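Local structure of regulatory protein (Pseudomonas aeruginosa, 5J2Y) at residues P9-K17 with R43-P51. The protein represses gene expression in quorum sensing, binding promoter DNA through a helix-turn-helix fold. Sequence-based numbering, arbitrary orientation.
Sequences PQNMAFRAK and RFENGENLP. With nucleotides of chain C; nucleotides of chain F.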
ATOM      1  N   PRO A   9      -5.426  -2.100 -11.783  1.00 60.26           N
ATOM      2  CA  PRO A   9      -4.018  -1.933 -11.289  1.00 59.03           C
ATOM      3  C   PRO A   9      -3.434  -0.503 -11.408  1.00 51.74           C
ATOM      4  O   PRO A   9      -2.591  -0.112 -10.603  1.00 42.77           O
ATOM      5  CB  PRO A   9      -3.191  -2.926 -12.147  1.00 57.68           C
ATOM      6  CG  PRO A   9      -4.178  -3.812 -12.829  1.00 60.93           C
ATOM      7  CD  PRO A   9      -5.506  -3.077 -12.890  1.00 64.19           C
ATOM      8  N   GLN A  10      -3.891   0.247 -12.408  1.00 53.68           N
ATOM      9  CA  GLN A  10      -3.429   1.620 -12.641  1.00 50.32           C
ATOM     10  C   GLN A  10      -3.977   2.589 -11.609  1.00 44.06           C
ATOM     11  O   GLN A  10      -3.374   3.625 -11.380  1.00 54.10           O
ATOM     12  CB  GLN A  10      -3.803   2.090 -14.056  1.00 55.08           C
ATOM     13  CG  GLN A  10      -3.338   1.155 -15.172  1.00 58.82           C
ATOM     14  N   ASN A  11      -5.102   2.251 -10.982  1.00 38.95           N
ATOM     15  CA  ASN A  11      -5.769   3.120  -9.984  1.00 39.35           C
ATOM     16  C   ASN A  11      -5.540   2.765  -8.529  1.00 35.29           C
ATOM     17  O   ASN A  11      -5.853   3.520  -7.608  1.00 38.25           O
ATOM     18  CB  ASN A  11      -7.266   3.042 -10.210  1.00 41.31           C
ATOM     19  CG  ASN A  11      -7.680   3.666 -11.523  1.00 49.45           C
ATOM     20  OD1 ASN A  11      -7.196   4.742 -11.894  1.00 46.94           O
ATOM     21  ND2 ASN A  11      -8.599   3.014 -12.225  1.00 51.88           N
HETATM   22  N   MSE A  12      -5.013   1.585  -8.328  1.00 32.91           N
HETATM   23  CA  MSE A  12      -4.935   1.042  -6.988  1.00 34.25           C
HETATM   24  C   MSE A  12      -4.061   1.915  -6.098  1.00 33.10           C
HETATM   25  O   MSE A  12      -4.409   2.157  -4.934  1.00 30.00           O
HETATM   26  CB  MSE A  12      -4.431  -0.388  -7.109  1.00 31.40           C
HETATM   27  CG  MSE A  12      -4.195  -0.942  -5.733  1.00 35.98           C
HETATM   28 SE   MSE A  12      -5.926  -1.362  -4.880  1.00 51.74          SE
HETATM   29  CE  MSE A  12      -6.192  -3.053  -5.801  1.00 41.56           C
ATOM     30  N   ALA A  13      -2.947   2.397  -6.637  1.00 27.57           N
ATOM     31  CA  ALA A  13      -2.035   3.194  -5.853  1.00 32.61           C
ATOM     32  C   ALA A  13      -2.705   4.469  -5.362  1.00 35.60           C
ATOM     33  O   ALA A  13      -2.548   4.848  -4.197  1.00 33.61           O
ATOM     34  CB  ALA A  13      -0.801   3.526  -6.657  1.00 38.07           C
ATOM     35  N   PHE A  14      -3.510   5.086  -6.225  1.00 32.34           N
ATOM     36  CA  PHE A  14      -4.273   6.262  -5.804  1.00 33.21           C
ATOM     37  C   PHE A  14      -5.288   5.930  -4.714  1.00 36.26           C
ATOM     38  O   PHE A  14      -5.505   6.724  -3.786  1.00 38.16           O
ATOM     39  CB  PHE A  14      -4.920   6.925  -6.997  1.00 31.71           C
ATOM     40  CG  PHE A  14      -3.937   7.324  -8.041  1.00 30.70           C
ATOM     41  CD1 PHE A  14      -3.221   8.505  -7.917  1.00 31.70           C
ATOM     42  CD2 PHE A  14      -3.678   6.501  -9.103  1.00 32.66           C
ATOM     43  CE1 PHE A  14      -2.330   8.889  -8.899  1.00 31.63           C
ATOM     44  CE2 PHE A  14      -2.761   6.849 -10.087  1.00 33.98           C
ATOM     45  CZ  PHE A  14      -2.081   8.050  -9.981  1.00 33.69           C
ATOM     46  N   ARG A  15      -5.902   4.754  -4.817  1.00 33.28           N
ATOM     47  CA  ARG A  15      -6.857   4.317  -3.810  1.00 37.64           C
ATOM     48  C   ARG A  15      -6.042   4.238  -2.531  1.00 36.25           C
ATOM     49  O   ARG A  15      -6.343   4.904  -1.540  1.00 37.44           O
ATOM     50  CB  ARG A  15      -7.432   2.948  -4.163  1.00 42.90           C
ATOM     51  CG  ARG A  15      -8.806   3.000  -4.814  1.00 50.95           C
ATOM     52  CD  ARG A  15      -9.680   1.845  -4.352  1.00 60.52           C
ATOM     53  NE  ARG A  15     -10.460   2.189  -3.167  1.00 68.37           N
ATOM     54  CZ  ARG A  15     -11.215   1.328  -2.493  1.00 70.14           C
ATOM     55  NH1 ARG A  15     -11.892   1.729  -1.426  1.00 70.98           N
ATOM     56  NH2 ARG A  15     -11.297   0.065  -2.888  1.00 64.07           N
ATOM     57  N   ALA A  16      -4.992   3.424  -2.576  1.00 32.78           N
ATOM     58  CA  ALA A  16      -4.061   3.276  -1.446  1.00 33.49           C
ATOM     59  C   ALA A  16      -3.711   4.589  -0.771  1.00 32.61           C
ATOM     60  O   ALA A  16      -3.667   4.652   0.439  1.00 34.66           O
ATOM     61  CB  ALA A  16      -2.782   2.584  -1.893  1.00 35.50           C
ATOM     62  N   LYS A  17      -3.448   5.624  -1.570  1.00 34.20           N
ATOM     63  CA  LYS A  17      -3.154   6.964  -1.062  1.00 34.16           C
ATOM     64  C   LYS A  17      -4.315   7.582  -0.290  1.00 36.63           C
ATOM     65  O   LYS A  17      -4.127   8.169   0.783  1.00 33.83           O
ATOM     66  CB  LYS A  17      -2.771   7.897  -2.190  1.00 36.87           C
ATOM     67  CG  LYS A  17      -2.372   9.287  -1.698  1.00 36.99           C
ATOM     68  CD  LYS A  17      -1.925  10.178  -2.844  1.00 33.66           C
ATOM     69  CE  LYS A  17      -1.710  11.593  -2.332  1.00 35.16           C
ATOM     70  NZ  LYS A  17      -1.162  12.499  -3.388  1.00 33.17           N
ATOM     71  N   ARG A  43       6.560   7.115  -5.693  1.00 24.28           N
ATOM     72  CA  ARG A  43       6.461   6.916  -7.147  1.00 26.74           C
ATOM     73  C   ARG A  43       5.180   6.165  -7.519  1.00 29.13           C
ATOM     74  O   ARG A  43       4.539   6.513  -8.507  1.00 32.09           O
ATOM     75  CB  ARG A  43       7.687   6.232  -7.674  1.00 29.66           C
ATOM     76  CG  ARG A  43       8.946   7.069  -7.468  1.00 30.63           C
ATOM     77  CD  ARG A  43      10.202   6.475  -8.122  1.00 34.46           C
ATOM     78  NE  ARG A  43      10.991   7.493  -8.854  1.00 39.95           N
ATOM     79  CZ  ARG A  43      12.220   7.909  -8.542  1.00 45.67           C
ATOM     80  NH1 ARG A  43      12.871   7.412  -7.500  1.00 53.51           N
ATOM     81  NH2 ARG A  43      12.822   8.824  -9.296  1.00 52.01           N
ATOM     82  N   PHE A  44       4.751   5.194  -6.706  1.00 25.23           N
ATOM     83  CA  PHE A  44       3.466   4.480  -6.998  1.00 25.93           C
ATOM     84  C   PHE A  44       2.237   5.409  -6.917  1.00 24.41           C
ATOM     85  O   PHE A  44       1.381   5.390  -7.759  1.00 25.44           O
ATOM     86  CB  PHE A  44       3.250   3.303  -6.026  1.00 23.05           C
ATOM     87  CG  PHE A  44       4.244   2.177  -6.176  1.00 24.35           C
ATOM     88  CD1 PHE A  44       4.830   1.883  -7.395  1.00 26.39           C
ATOM     89  CD2 PHE A  44       4.505   1.352  -5.115  1.00 23.85           C
ATOM     90  CE1 PHE A  44       5.700   0.815  -7.527  1.00 27.84           C
ATOM     91  CE2 PHE A  44       5.336   0.249  -5.241  1.00 26.39           C
ATOM     92  CZ  PHE A  44       5.954  -0.015  -6.446  1.00 28.31           C
ATOM     93  N   GLU A  45       2.169   6.195  -5.858  1.00 26.27           N
ATOM     94  CA  GLU A  45       1.072   7.141  -5.628  1.00 27.73           C
ATOM     95  C   GLU A  45       0.954   8.238  -6.704  1.00 29.95           C
ATOM     96  O   GLU A  45      -0.048   8.944  -6.751  1.00 35.56           O
ATOM     97  CB  GLU A  45       1.218   7.805  -4.267  1.00 23.93           C
ATOM     98  CG  GLU A  45       0.924   6.907  -3.112  1.00 26.38           C
ATOM     99  CD  GLU A  45       1.057   7.574  -1.760  1.00 26.73           C
ATOM    100  OE1 GLU A  45       1.198   8.822  -1.722  1.00 30.62           O
ATOM    101  OE2 GLU A  45       1.012   6.844  -0.733  1.00 24.83           O
ATOM    102  N   ASN A  46       1.991   8.379  -7.518  1.00 31.67           N
ATOM    103  CA  ASN A  46       2.034   9.336  -8.597  1.00 34.42           C
ATOM    104  C   ASN A  46       2.093   8.668  -9.950  1.00 36.59           C
ATOM    105  O   ASN A  46       2.478   9.281 -10.945  1.00 35.32           O
ATOM    106  CB  ASN A  46       3.207  10.291  -8.375  1.00 38.18           C
ATOM    107  CG  ASN A  46       2.878  11.345  -7.341  1.00 38.92           C
ATOM    108  OD1 ASN A  46       2.213  12.318  -7.658  1.00 45.25           O
ATOM    109  ND2 ASN A  46       3.279  11.129  -6.091  1.00 41.33           N
ATOM    110  N   GLY A  47       1.704   7.394  -9.977  1.00 37.81           N
ATOM    111  CA  GLY A  47       1.371   6.708 -11.212  1.00 36.06           C
ATOM    112  C   GLY A  47       2.476   5.957 -11.898  1.00 38.21           C
ATOM    113  O   GLY A  47       2.361   5.658 -13.075  1.00 34.48           O
ATOM    114  N   GLU A  48       3.553   5.639 -11.183  1.00 39.24           N
ATOM    115  CA  GLU A  48       4.511   4.676 -11.721  1.00 37.59           C
ATOM    116  C   GLU A  48       3.792   3.310 -11.802  1.00 41.37           C
ATOM    117  O   GLU A  48       2.861   3.012 -11.025  1.00 36.81           O
ATOM    118  CB  GLU A  48       5.761   4.601 -10.845  1.00 40.28           C
ATOM    119  CG  GLU A  48       6.913   3.744 -11.376  1.00 44.47           C
ATOM    120  CD  GLU A  48       7.870   3.268 -10.277  1.00 54.03           C
ATOM    121  OE1 GLU A  48       7.409   3.095  -9.130  1.00 57.48           O
ATOM    122  OE2 GLU A  48       9.082   3.031 -10.550  1.00 60.63           O
ATOM    123  N   ASN A  49       4.223   2.479 -12.741  1.00 44.21           N
ATOM    124  CA  ASN A  49       3.648   1.152 -12.868  1.00 44.00           C
ATOM    125  C   ASN A  49       3.713   0.345 -11.560  1.00 36.68           C
ATOM    126  O   ASN A  49       4.782   0.089 -11.021  1.00 33.40           O
ATOM    127  CB  ASN A  49       4.337   0.348 -13.968  1.00 48.43           C
ATOM    128  CG  ASN A  49       3.579  -0.939 -14.276  1.00 55.65           C
ATOM    129  OD1 ASN A  49       4.051  -2.060 -13.994  1.00 56.12           O
ATOM    130  ND2 ASN A  49       2.376  -0.786 -14.831  1.00 53.18           N
ATOM    131  N   LEU A  50       2.550  -0.066 -11.093  1.00 30.73           N
ATOM    132  CA  LEU A  50       2.425  -0.855  -9.905  1.00 29.50           C
ATOM    133  C   LEU A  50       2.663  -2.311 -10.304  1.00 27.25           C
ATOM    134  O   LEU A  50       1.899  -2.862 -11.054  1.00 27.11           O
ATOM    135  CB  LEU A  50       1.027  -0.676  -9.359  1.00 29.22           C
ATOM    136  CG  LEU A  50       0.775  -1.052  -7.912  1.00 31.29           C
ATOM    137  CD1 LEU A  50       1.644  -0.205  -6.966  1.00 32.03           C
ATOM    138  CD2 LEU A  50      -0.694  -0.924  -7.541  1.00 31.19           C
ATOM    139  N   PRO A  51       3.749  -2.927  -9.845  1.00 26.87           N
ATOM    140  CA  PRO A  51       3.936  -4.333 -10.153  1.00 25.80           C
ATOM    141  C   PRO A  51       2.783  -5.216  -9.610  1.00 26.92           C
ATOM    142  O   PRO A  51       2.169  -4.905  -8.594  1.00 27.14           O
ATOM    143  CB  PRO A  51       5.237  -4.684  -9.440  1.00 28.61           C
ATOM    144  CG  PRO A  51       5.806  -3.415  -8.934  1.00 28.31           C
ATOM    145  CD  PRO A  51       4.711  -2.430  -8.856  1.00 26.76           C
TER
ATOM    146  P    DG C  10      14.547  13.887 -11.604  0.50 42.34           P
ATOM    147  OP1  DG C  10      14.111  15.019 -12.428  0.50 44.15           O
ATOM    148  OP2  DG C  10      14.008  12.538 -11.912  0.50 48.16           O
ATOM    149  O5'  DG C  10      16.133  13.769 -11.613  0.50 45.17           O
ATOM    150  C5'  DG C  10      16.940  14.631 -10.797  0.50 41.99           C
ATOM    151  C4'  DG C  10      18.279  13.999 -10.494  0.50 41.52           C
ATOM    152  O4'  DG C  10      18.176  13.159  -9.320  0.50 37.79           O
ATOM    153  C3'  DG C  10      18.892  13.120 -11.585  0.50 41.36           C
ATOM    154  O3'  DG C  10      20.305  13.322 -11.490  0.50 42.61           O
ATOM    155  C2'  DG C  10      18.500  11.717 -11.161  0.50 39.29           C
ATOM    156  C1'  DG C  10      18.486  11.811  -9.638  0.50 36.10           C
ATOM    157  N9   DG C  10      17.480  10.973  -8.997  0.50 33.47           N
ATOM    158  C8   DG C  10      16.166  10.835  -9.372  0.50 33.87           C
ATOM    159  N7   DG C  10      15.496  10.030  -8.595  0.50 33.95           N
ATOM    160  C5   DG C  10      16.420   9.617  -7.647  0.50 30.90           C
ATOM    161  C6   DG C  10      16.276   8.737  -6.541  0.50 31.28           C
ATOM    162  O6   DG C  10      15.267   8.125  -6.168  0.50 32.90           O
ATOM    163  N1   DG C  10      17.464   8.606  -5.834  0.50 30.32           N
ATOM    164  C2   DG C  10      18.649   9.223  -6.160  0.50 28.83           C
ATOM    165  N2   DG C  10      19.689   8.967  -5.360  0.50 27.29           N
ATOM    166  N3   DG C  10      18.796  10.042  -7.185  0.50 28.86           N
ATOM    167  C4   DG C  10      17.649  10.197  -7.877  0.50 30.20           C
TER
ATOM    168  P    DT F  16       9.716  -1.473  -8.065  0.50 45.01           P
ATOM    169  OP1  DT F  16       8.877  -2.410  -7.280  0.50 48.13           O
ATOM    170  OP2  DT F  16       9.137  -0.199  -8.571  0.50 45.86           O
ATOM    171  O5'  DT F  16      11.037  -1.235  -7.211  0.50 42.69           O
ATOM    172  C5'  DT F  16      11.867  -2.380  -6.928  0.50 42.30           C
ATOM    173  C4'  DT F  16      12.981  -2.025  -5.973  0.50 43.01           C
ATOM    174  O4'  DT F  16      14.039  -1.339  -6.685  0.50 40.87           O
ATOM    175  C3'  DT F  16      12.572  -1.117  -4.812  0.50 41.36           C
ATOM    176  O3'  DT F  16      13.017  -1.699  -3.579  0.50 45.43           O
ATOM    177  C2'  DT F  16      13.177   0.233  -5.165  0.50 39.90           C
ATOM    178  C1'  DT F  16      14.358  -0.110  -6.059  0.50 38.55           C
ATOM    179  N1   DT F  16      14.652   0.861  -7.128  0.50 35.49           N
ATOM    180  C2   DT F  16      15.968   1.189  -7.383  0.50 34.82           C
ATOM    181  O2   DT F  16      16.906   0.756  -6.727  0.50 31.82           O
ATOM    182  N3   DT F  16      16.149   2.058  -8.431  0.50 33.22           N
ATOM    183  C4   DT F  16      15.168   2.621  -9.226  0.50 33.84           C
ATOM    184  O4   DT F  16      15.480   3.409 -10.114  0.50 31.82           O
ATOM    185  C5   DT F  16      13.813   2.216  -8.914  0.50 34.39           C
ATOM    186  C7   DT F  16      12.685   2.776  -9.722  0.50 34.32           C
ATOM    187  C6   DT F  16      13.626   1.377  -7.887  0.50 34.06           C
TER
ATOM    188  P    DT C   9       8.886  14.889  -8.474  0.50 37.08           P
ATOM    189  OP1  DT C   9       8.748  16.137  -9.265  0.50 40.04           O
ATOM    190  OP2  DT C   9       8.039  13.722  -8.806  0.50 37.39           O
ATOM    191  O5'  DT C   9      10.420  14.468  -8.522  0.50 34.84           O
ATOM    192  C5'  DT C   9      11.429  15.414  -8.137  0.50 35.91           C
ATOM    193  C4'  DT C   9      12.807  14.805  -8.264  0.50 35.34           C
ATOM    194  O4'  DT C   9      13.123  14.049  -7.074  0.50 33.95           O
ATOM    195  C3'  DT C   9      13.015  13.856  -9.449  0.50 36.76           C
ATOM    196  O3'  DT C   9      14.244  14.241 -10.073  0.50 41.22           O
ATOM    197  C2'  DT C   9      13.127  12.483  -8.801  0.50 36.57           C
ATOM    198  C1'  DT C   9      13.741  12.832  -7.458  0.50 34.99           C
ATOM    199  N1   DT C   9      13.529  11.862  -6.377  0.50 31.87           N
ATOM    200  C2   DT C   9      14.574  11.649  -5.511  0.50 30.89           C
ATOM    201  O2   DT C   9      15.649  12.208  -5.621  0.50 31.49           O
ATOM    202  N3   DT C   9      14.316  10.744  -4.512  0.50 30.14           N
ATOM    203  C4   DT C   9      13.135  10.071  -4.284  0.50 28.35           C
ATOM    204  O4   DT C   9      13.045   9.306  -3.330  0.50 30.53           O
ATOM    205  C5   DT C   9      12.075  10.348  -5.226  0.50 29.57           C
ATOM    206  C7   DT C   9      10.763   9.649  -5.068  0.50 30.02           C
ATOM    207  C6   DT C   9      12.324  11.214  -6.217  0.50 30.03           C
TER
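Lys17 leaves its helix with CG opposite the backbone N (chi1 -176°) and every later torsion extended, and crosses the Glu45 side chain at about a right angle, its methylenes against the carboxylate; Phe14, its CG anti to the carbonyl carbon (chi1 -57°), swings its ring toward the end of helix 38-45. That helix is the recognition helix of the helix-turn-helix fold, and helix 9-22 packs against its C-terminal end. Lys17 CD lies 3.6 Å from Glu45 OE1, but the ammonium stays further off; OE2 instead takes a salt bridge from Arg20 and a hydrogen bond from Trp31, and OE1 a hydrogen bond from Gln27, which together fix the carboxylate's rotation. The methyl of Ala13 points into the interface, tightly packed, with CB 3.1 Å from Phe44 O. Leu50 packs at the Pro9 end, its CD2 3.8 Å from Met12 CB, and its CD1 sits over one face of the Phe44 ring, toward the rim. Phe14 CE1 approaches Glu45 O obliquely at 3.1 Å, beside the Schellman motif formed around positive-phi Gly47. Beyond the packing, Arg43 reads guanine DG10 of chain C: NH1 hydrogen-bonds O6 at 2.8 Å, and NH2, nearly straight, N7 at 3.0 Å.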